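PDB 2PR7: haloacid dehalogenase/epoxide hydrolase family, which is of unknown function but probably acts as a hydrolase of the haloacid dehalogenase superfamily, with a metal ion bound at its presumed active site. Local coordinates for residues 71-74 / 75-78; 98-101 / 102-105; 120-123 / 124-128. All blocks are in the same frame, centred on the assembly; numbering follows the deposited sequence. Where two conformers were deposited one is given.

Interaction 1. Residues 71-74 / 75-78; sequences GVEK and PEEA
The backbone N of Glu-73 donates to Glu-76 OE2 over 2.9 Å along an almost straight line (169° at the hydrogen), meeting the lone pair of OE2 that faces away from the other carboxylate oxygen. A second bond runs the other way: Glu-76 N reaches Glu-73 O at 2.9 Å, lying in the carbonyl plane on a lone pair. The latter closes a four-residue turn with Lys-74 and Pro-75 at its corners; the peptide between them is cis, which with their backbone angles defines a type VI turn. Such a lysine-proline pair is consistent with motif III of the haloacid dehalogenase fold, here leading into helix 77-86, of which Glu-76 is the N-cap residue. CG of Glu-76 lies anti to its carbonyl carbon (chi1 -59°) and the chain then runs extended, which carries the carboxylate back to Glu-73 N; on the way CB of Glu-76 passes 3.1 Å from Glu-73 O. The like-charged Glu-73 OE2 and Glu-76 OE2 stay 5.3 Å apart. Val-72 brings CB within 3.6 Å of Glu-76 OE2 and lays CG1 4.0 Å from Ala-78 CB. The side chain of Lys-74 is buried, and its NZ forms a salt bridge with Asp-98 OD2 and a hydrogen bond with Leu-40 O.

Interaction 2. Residues 98-101 / 102-105; sequences DDSI and LNVR. With CA (calcium ion), chain C.
Asp-98 meets Asn-103 through its carboxylate, and every side-chain atom on the way there has a neighbour. CB lies 4.0 Å from Val-104 CG2, a light apolar touch at the foot of the helix. CG is turned anti to the backbone N (chi1 -160°), which brings it 3.6 Å from Asn-103 CB. OD1 then accepts from Ser-100 N at 2.9 Å with the lone pair away from the other oxygen, closing an Asx turn. A water bound to the calcium ion donates to Asp-98 OD1, the water oxygen 2.6 Å from it. Asn-103 ND2 adds a weak bond to OD1. OD2 takes a 3.2 Å hydrogen bond from ND2, which comes from above the carboxylate plane, 37° out of it, the amide and carboxylate standing 84° apart. OD2 also holds Lys-74 NZ, its strongest partner. These bonds fix the rotation of the carboxylate beside the metal site, where Asp-99 OD1 binds the calcium ion at 2.4 Å together with Asp-8 and Ala-10. The paired aspartates are consistent with motif IV of the superfamily. Ser-100 is modelled in two conformers; in one of them OG accepts from Asn-103 N at 3.2 Å and so caps the helix. The junction lies where strand 94-98, flanked in the parallel sheet by strands 4-7 and 113-116, gives way to helix 101-110; Asp-98 itself keeps backbone hydrogen bonds to Val-115 and Tyr-117.

Interaction 3. Residues 120-123 / 124-128; sequences FDRA and VVEIV
The ring of Phe-120 meets Val-124 obliquely a turn later, with CE1 3.4 Å from Val-124 CB and 3.6 Å from Val-124 CG2. The ring reaches that place because CG of Phe-120 stands opposite the backbone N (chi1 -172°), sending the ring along the helix. Val-124 answers with a chi1 of 70°: CG2 is the branch opposite its own N and swings to the ring, whereas CG1 is placed between the N and the carbonyl carbon and comes 3.4 Å from Phe-120 O. The backbones beneath are joined by Val-124 N donating to Phe-120 O at 2.8 Å. This i to i+4 spacing is that of the alpha-helix, here helix 120-131, which follows the edge strand 113-116 of the Rossmann-like parallel sheet. On its inner side Phe-120 packs edge-to-face with Trp-23 of helix 17-32, and Ala-123 touches Val-115 of the strand. Asp-121, which is exposed, makes a salt bridge with Arg-22 of helix 17-32. Ile-127 follows Ala-123 by the same spacing. Its CG1, beside the backbone N, lies 3.3 Å from Ala-123 O, the atom to which Ile-127 N bonds at 3.0 Å, and CD1 passes 4.5 Å from Ala-123 CB. Towards the exposed side, Arg-122 is extended from CG to NE and Glu-126 is extended beyond CG, so that the two chains converge at their ends; Arg-122 NH1 forms a salt bridge with Glu-126 OE2 at 3.0 Å, the guanidinium plane turned 87° from the carboxylate.

Overall arrangement
Interactions 1 and 2 meet at the metal-binding end of the fold, with centres about 12 Å apart; they touch through Lys-74 and Asp-98, while Pro-75 packs on Leu-102 and Asn-103. Both lead into a helix, but interaction 1 is largely a surface turn held by backbone and carboxylate bonds, whereas interaction 2 is partly buried and includes a calcium ligand. Interaction 3 stands apart, its centre about 25 Å from that of interaction 1 and on the opposite side of the chain's centre. It lies wholly within one helix, combining a buried apolar side with an exposed salt bridge, and its nearest atoms are about 7 Å from those of interaction 2.

Interaction 1. Residues 71-74 / 75-78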
loop_
_atom_site.group_PDB
_atom_site.type_symbol
_atom_site.label_atom_id
_atom_site.label_comp_id
_atom_site.label_asym_id
_atom_site.label_seq_id
_atom_site.Cartn_x
_atom_site.Cartn_y
_atom_site.Cartn_z
ATOM N N GLY A 71 -4.995 -9.631 13.703
ATOM C CA GLY A 71 -6.255 -9.715 14.432
ATOM C C GLY A 71 -7.292 -8.665 14.057
ATOM O O GLY A 71 -8.364 -8.631 14.658
ATOM N N VAL A 72 -6.995 -7.824 13.066
ATOM C CA VAL A 72 -7.958 -6.824 12.546
ATOM C C VAL A 72 -7.831 -6.826 11.042
ATOM O O VAL A 72 -6.797 -7.243 10.517
ATOM C CB VAL A 72 -7.683 -5.404 13.099
ATOM C CG1 VAL A 72 -7.971 -5.357 14.585
ATOM C CG2 VAL A 72 -6.249 -4.948 12.800
ATOM N N GLU A 73 -8.873 -6.393 10.337
ATOM C CA GLU A 73 -8.852 -6.405 8.900
ATOM C C GLU A 73 -9.404 -5.099 8.317
ATOM O O GLU A 73 -10.189 -4.405 8.941
ATOM C CB GLU A 73 -9.630 -7.588 8.336
ATOM C CG GLU A 73 -11.068 -7.646 8.723
ATOM C CD GLU A 73 -11.711 -8.999 8.360
ATOM O OE1 GLU A 73 -11.017 -9.922 7.880
ATOM O OE2 GLU A 73 -12.931 -9.135 8.579
ATOM N N LYS A 74 -8.994 -4.787 7.103
ATOM C CA LYS A 74 -9.600 -3.684 6.378
ATOM C C LYS A 74 -11.047 -4.091 6.185
ATOM O O LYS A 74 -11.306 -5.256 5.918
ATOM C CB LYS A 74 -8.918 -3.519 5.019
ATOM C CG LYS A 74 -7.421 -3.199 5.111
ATOM C CD LYS A 74 -6.773 -3.118 3.737
ATOM C CE LYS A 74 -6.669 -4.452 3.001
ATOM N NZ LYS A 74 -6.054 -4.398 1.695
ATOM N N PRO A 75 -11.980 -3.136 6.214
ATOM C CA PRO A 75 -11.816 -1.679 6.342
ATOM C C PRO A 75 -11.763 -1.076 7.753
ATOM O O PRO A 75 -11.852 0.140 7.895
ATOM C CB PRO A 75 -13.017 -1.142 5.543
ATOM C CG PRO A 75 -14.075 -2.146 5.857
ATOM C CD PRO A 75 -13.369 -3.478 5.871
ATOM N N GLU A 76 -11.548 -1.896 8.774
ATOM C CA GLU A 76 -11.537 -1.404 10.162
ATOM C C GLU A 76 -10.470 -0.359 10.348
ATOM O O GLU A 76 -9.333 -0.537 9.863
ATOM C CB GLU A 76 -11.257 -2.525 11.159
ATOM C CG GLU A 76 -12.250 -3.670 11.117
ATOM C CD GLU A 76 -11.981 -4.683 12.199
ATOM O OE1 GLU A 76 -12.653 -4.595 13.246
ATOM O OE2 GLU A 76 -11.095 -5.542 12.028
ATOM N N GLU A 77 -10.822 0.728 11.035
ATOM C CA GLU A 77 -9.873 1.809 11.288
ATOM C C GLU A 77 -8.578 1.266 11.921
ATOM O O GLU A 77 -7.491 1.715 11.594
ATOM C CB GLU A 77 -10.505 2.882 12.172
ATOM C CG GLU A 77 -9.540 3.967 12.552
ATOM C CD GLU A 77 -10.221 5.145 13.242
ATOM O OE1 GLU A 77 -11.426 5.360 12.995
ATOM O OE2 GLU A 77 -9.524 5.862 13.999
ATOM N N ALA A 78 -8.712 0.317 12.848
ATOM C CA ALA A 78 -7.552 -0.326 13.499
ATOM C C ALA A 78 -6.505 -0.927 12.547
ATOM O O ALA A 78 -5.297 -0.901 12.832
ATOM C CB ALA A 78 -8.022 -1.363 14.529
#

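Interaction 2. Residues 98-101 / 102-105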
loop_
_atom_site.group_PDB
_atom_site.type_symbol
_atom_site.label_atom_id
_atom_site.label_comp_id
_atom_site.label_asym_id
_atom_site.label_seq_id
_atom_site.Cartn_x
_atom_site.Cartn_y
_atom_site.Cartn_z
ATOM N N ASP A 98 -5.960 0.479 -3.017
ATOM C CA ASP A 98 -6.634 -0.796 -2.806
ATOM C C ASP A 98 -7.657 -0.992 -3.919
ATOM O O ASP A 98 -8.304 -0.024 -4.382
ATOM C CB ASP A 98 -7.328 -0.765 -1.435
ATOM C CG ASP A 98 -7.671 -2.155 -0.858
ATOM O OD1 ASP A 98 -8.482 -2.887 -1.452
ATOM O OD2 ASP A 98 -7.203 -2.455 0.249
ATOM N N ASP A 99 -7.838 -2.242 -4.324
ATOM C CA ASP A 99 -8.795 -2.572 -5.384
ATOM C C ASP A 99 -10.237 -2.770 -4.860
ATOM O O ASP A 99 -11.137 -3.038 -5.637
ATOM C CB ASP A 99 -8.352 -3.799 -6.191
ATOM C CG ASP A 99 -8.343 -5.059 -5.370
ATOM O OD1 ASP A 99 -7.893 -4.972 -4.237
ATOM O OD2 ASP A 99 -8.807 -6.110 -5.830
ATOM N N SER A 100 -10.437 -2.628 -3.554
ATOM C CA SER A 100 -11.753 -2.714 -2.936
ATOM C C SER A 100 -12.269 -1.329 -2.592
ATOM O O SER A 100 -11.680 -0.630 -1.746
ATOM C CB SER A 100 -11.738 -3.536 -1.664
ATOM O OG SER A 100 -12.909 -3.298 -0.924
ATOM N N ILE A 101 -13.390 -0.954 -3.212
ATOM C CA ILE A 101 -13.961 0.361 -2.954
ATOM C C ILE A 101 -14.336 0.526 -1.482
ATOM O O ILE A 101 -14.125 1.607 -0.926
ATOM C CB ILE A 101 -15.134 0.711 -3.897
ATOM C CG1 ILE A 101 -15.456 2.211 -3.783
ATOM C CG2 ILE A 101 -16.329 -0.178 -3.605
ATOM C CD1 ILE A 101 -14.261 3.140 -4.099
ATOM N N LEU A 102 -14.835 -0.523 -0.848
ATOM C CA LEU A 102 -15.131 -0.508 0.551
ATOM C C LEU A 102 -13.891 -0.228 1.423
ATOM O O LEU A 102 -14.005 0.510 2.444
ATOM C CB LEU A 102 -15.796 -1.842 0.933
ATOM C CG LEU A 102 -17.234 -1.951 0.367
ATOM C CD1 LEU A 102 -17.886 -3.246 0.824
ATOM C CD2 LEU A 102 -18.082 -0.747 0.791
ATOM N N ASN A 103 -12.747 -0.787 1.033
ATOM C CA ASN A 103 -11.512 -0.508 1.773
ATOM C C ASN A 103 -11.070 0.945 1.565
ATOM O O ASN A 103 -10.708 1.631 2.522
ATOM C CB ASN A 103 -10.418 -1.443 1.390
ATOM C CG ASN A 103 -10.633 -2.834 1.918
ATOM O OD1 ASN A 103 -11.484 -3.081 2.750
ATOM N ND2 ASN A 103 -9.854 -3.754 1.415
ATOM N N VAL A 104 -11.196 1.424 0.348
ATOM C CA VAL A 104 -10.804 2.820 0.028
ATOM C C VAL A 104 -11.724 3.771 0.771
ATOM O O VAL A 104 -11.260 4.749 1.362
ATOM C CB VAL A 104 -10.816 3.104 -1.466
ATOM C CG1 VAL A 104 -10.497 4.562 -1.750
ATOM C CG2 VAL A 104 -9.828 2.227 -2.166
ATOM N N ARG A 105 -13.022 3.523 0.765
ATOM C CA ARG A 105 -13.962 4.409 1.479
ATOM C C ARG A 105 -13.713 4.397 2.986
ATOM O O ARG A 105 -13.693 5.441 3.630
ATOM C CB ARG A 105 -15.410 3.979 1.235
ATOM C CG ARG A 105 -16.500 4.855 1.922
ATOM C CD ARG A 105 -16.393 6.396 1.645
ATOM N NE ARG A 105 -16.311 6.760 0.237
ATOM C CZ ARG A 105 -15.889 7.948 -0.205
ATOM N NH1 ARG A 105 -15.562 8.909 0.661
ATOM N NH2 ARG A 105 -15.825 8.203 -1.514
HETATM CA CA CA C . -7.133 -6.669 -2.764
HETATM O O HOH W 1 -8.920 -5.436 -1.666
HETATM O O HOH W 2 -8.558 -8.637 -3.967
HETATM O O HOH W 3 -15.565 -3.305 -2.206
HETATM O O HOH W 4 -8.072 -8.677 -1.740
#

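Interaction 3. Residues 120-123 / 124-128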
loop_
_atom_site.group_PDB
_atom_site.type_symbol
_atom_site.label_atom_id
_atom_site.label_comp_id
_atom_site.label_asym_id
_atom_site.label_seq_id
_atom_site.Cartn_x
_atom_site.Cartn_y
_atom_site.Cartn_z
ATOM N N PHE A 120 -3.770 -0.017 -13.501
ATOM C CA PHE A 120 -2.545 0.647 -13.111
ATOM C C PHE A 120 -2.473 2.043 -13.718
ATOM O O PHE A 120 -2.116 3.010 -13.030
ATOM C CB PHE A 120 -1.281 -0.167 -13.491
ATOM C CG PHE A 120 -0.013 0.401 -12.923
ATOM C CD1 PHE A 120 0.701 1.401 -13.603
ATOM C CD2 PHE A 120 0.487 -0.031 -11.713
ATOM C CE1 PHE A 120 1.870 1.988 -13.037
ATOM C CE2 PHE A 120 1.644 0.495 -11.185
ATOM C CZ PHE A 120 2.350 1.518 -11.837
ATOM N N ASP A 121 -2.800 2.172 -14.996
ATOM C CA ASP A 121 -2.643 3.445 -15.695
ATOM C C ASP A 121 -3.427 4.576 -15.058
ATOM O O ASP A 121 -2.988 5.710 -15.112
ATOM C CB ASP A 121 -3.079 3.361 -17.179
ATOM C CG ASP A 121 -2.131 2.565 -18.057
ATOM O OD1 ASP A 121 -0.935 2.551 -17.799
ATOM O OD2 ASP A 121 -2.590 1.994 -19.063
ATOM N N ARG A 122 -4.597 4.282 -14.510
ATOM C CA ARG A 122 -5.391 5.310 -13.854
ATOM C C ARG A 122 -4.801 5.620 -12.489
ATOM O O ARG A 122 -4.553 6.759 -12.151
ATOM C CB ARG A 122 -6.842 4.860 -13.695
ATOM C CG ARG A 122 -7.740 5.957 -13.263
ATOM C CD ARG A 122 -9.200 5.583 -13.308
ATOM N NE ARG A 122 -9.979 6.748 -12.908
ATOM C CZ ARG A 122 -10.114 7.141 -11.653
ATOM N NH1 ARG A 122 -9.572 6.446 -10.658
ATOM N NH2 ARG A 122 -10.810 8.227 -11.378
ATOM N N ALA A 123 -4.549 4.594 -11.707
ATOM C CA ALA A 123 -4.064 4.777 -10.354
ATOM C C ALA A 123 -2.681 5.441 -10.276
ATOM O O ALA A 123 -2.405 6.202 -9.359
ATOM C CB ALA A 123 -4.089 3.423 -9.576
ATOM N N VAL A 124 -1.779 5.119 -11.199
ATOM C CA VAL A 124 -0.443 5.678 -11.159
ATOM C C VAL A 124 -0.443 7.215 -11.239
ATOM O O VAL A 124 0.384 7.889 -10.600
ATOM C CB VAL A 124 0.524 5.033 -12.190
ATOM C CG1 VAL A 124 0.165 5.433 -13.621
ATOM C CG2 VAL A 124 1.964 5.411 -11.855
ATOM N N VAL A 125 -1.336 7.768 -12.026
ATOM C CA VAL A 125 -1.440 9.231 -12.144
ATOM C C VAL A 125 -1.658 9.863 -10.769
ATOM O O VAL A 125 -1.016 10.853 -10.409
ATOM C CB VAL A 125 -2.613 9.617 -13.081
ATOM C CG1 VAL A 125 -2.864 11.118 -13.072
ATOM C CG2 VAL A 125 -2.308 9.193 -14.462
ATOM N N GLU A 126 -2.607 9.297 -10.009
ATOM C CA GLU A 126 -2.922 9.743 -8.674
ATOM C C GLU A 126 -1.740 9.577 -7.748
ATOM O O GLU A 126 -1.427 10.451 -6.960
ATOM C CB GLU A 126 -4.136 8.992 -8.132
ATOM C CG GLU A 126 -5.343 9.118 -9.062
ATOM C CD GLU A 126 -6.578 8.513 -8.473
ATOM O OE1 GLU A 126 -6.773 8.647 -7.246
ATOM O OE2 GLU A 126 -7.336 7.888 -9.241
ATOM N N ILE A 127 -1.089 8.415 -7.789
ATOM C CA ILE A 127 -0.039 8.155 -6.840
ATOM C C ILE A 127 1.098 9.124 -7.070
ATOM O O ILE A 127 1.644 9.706 -6.163
ATOM C CB ILE A 127 0.417 6.657 -6.919
ATOM C CG1 ILE A 127 -0.728 5.730 -6.505
ATOM C CG2 ILE A 127 1.662 6.443 -6.054
ATOM C CD1 ILE A 127 -0.534 4.251 -6.964
ATOM N N VAL A 128 1.545 9.211 -8.326
ATOM C CA VAL A 128 2.642 10.058 -8.686
ATOM C C VAL A 128 2.373 11.509 -8.311
ATOM O O VAL A 128 3.257 12.207 -7.807
ATOM C CB VAL A 128 2.934 9.890 -10.185
ATOM C CG1 VAL A 128 3.804 11.020 -10.672
ATOM C CG2 VAL A 128 3.590 8.475 -10.504
HETATM O O HOH W 5 -7.663 5.044 -9.759
#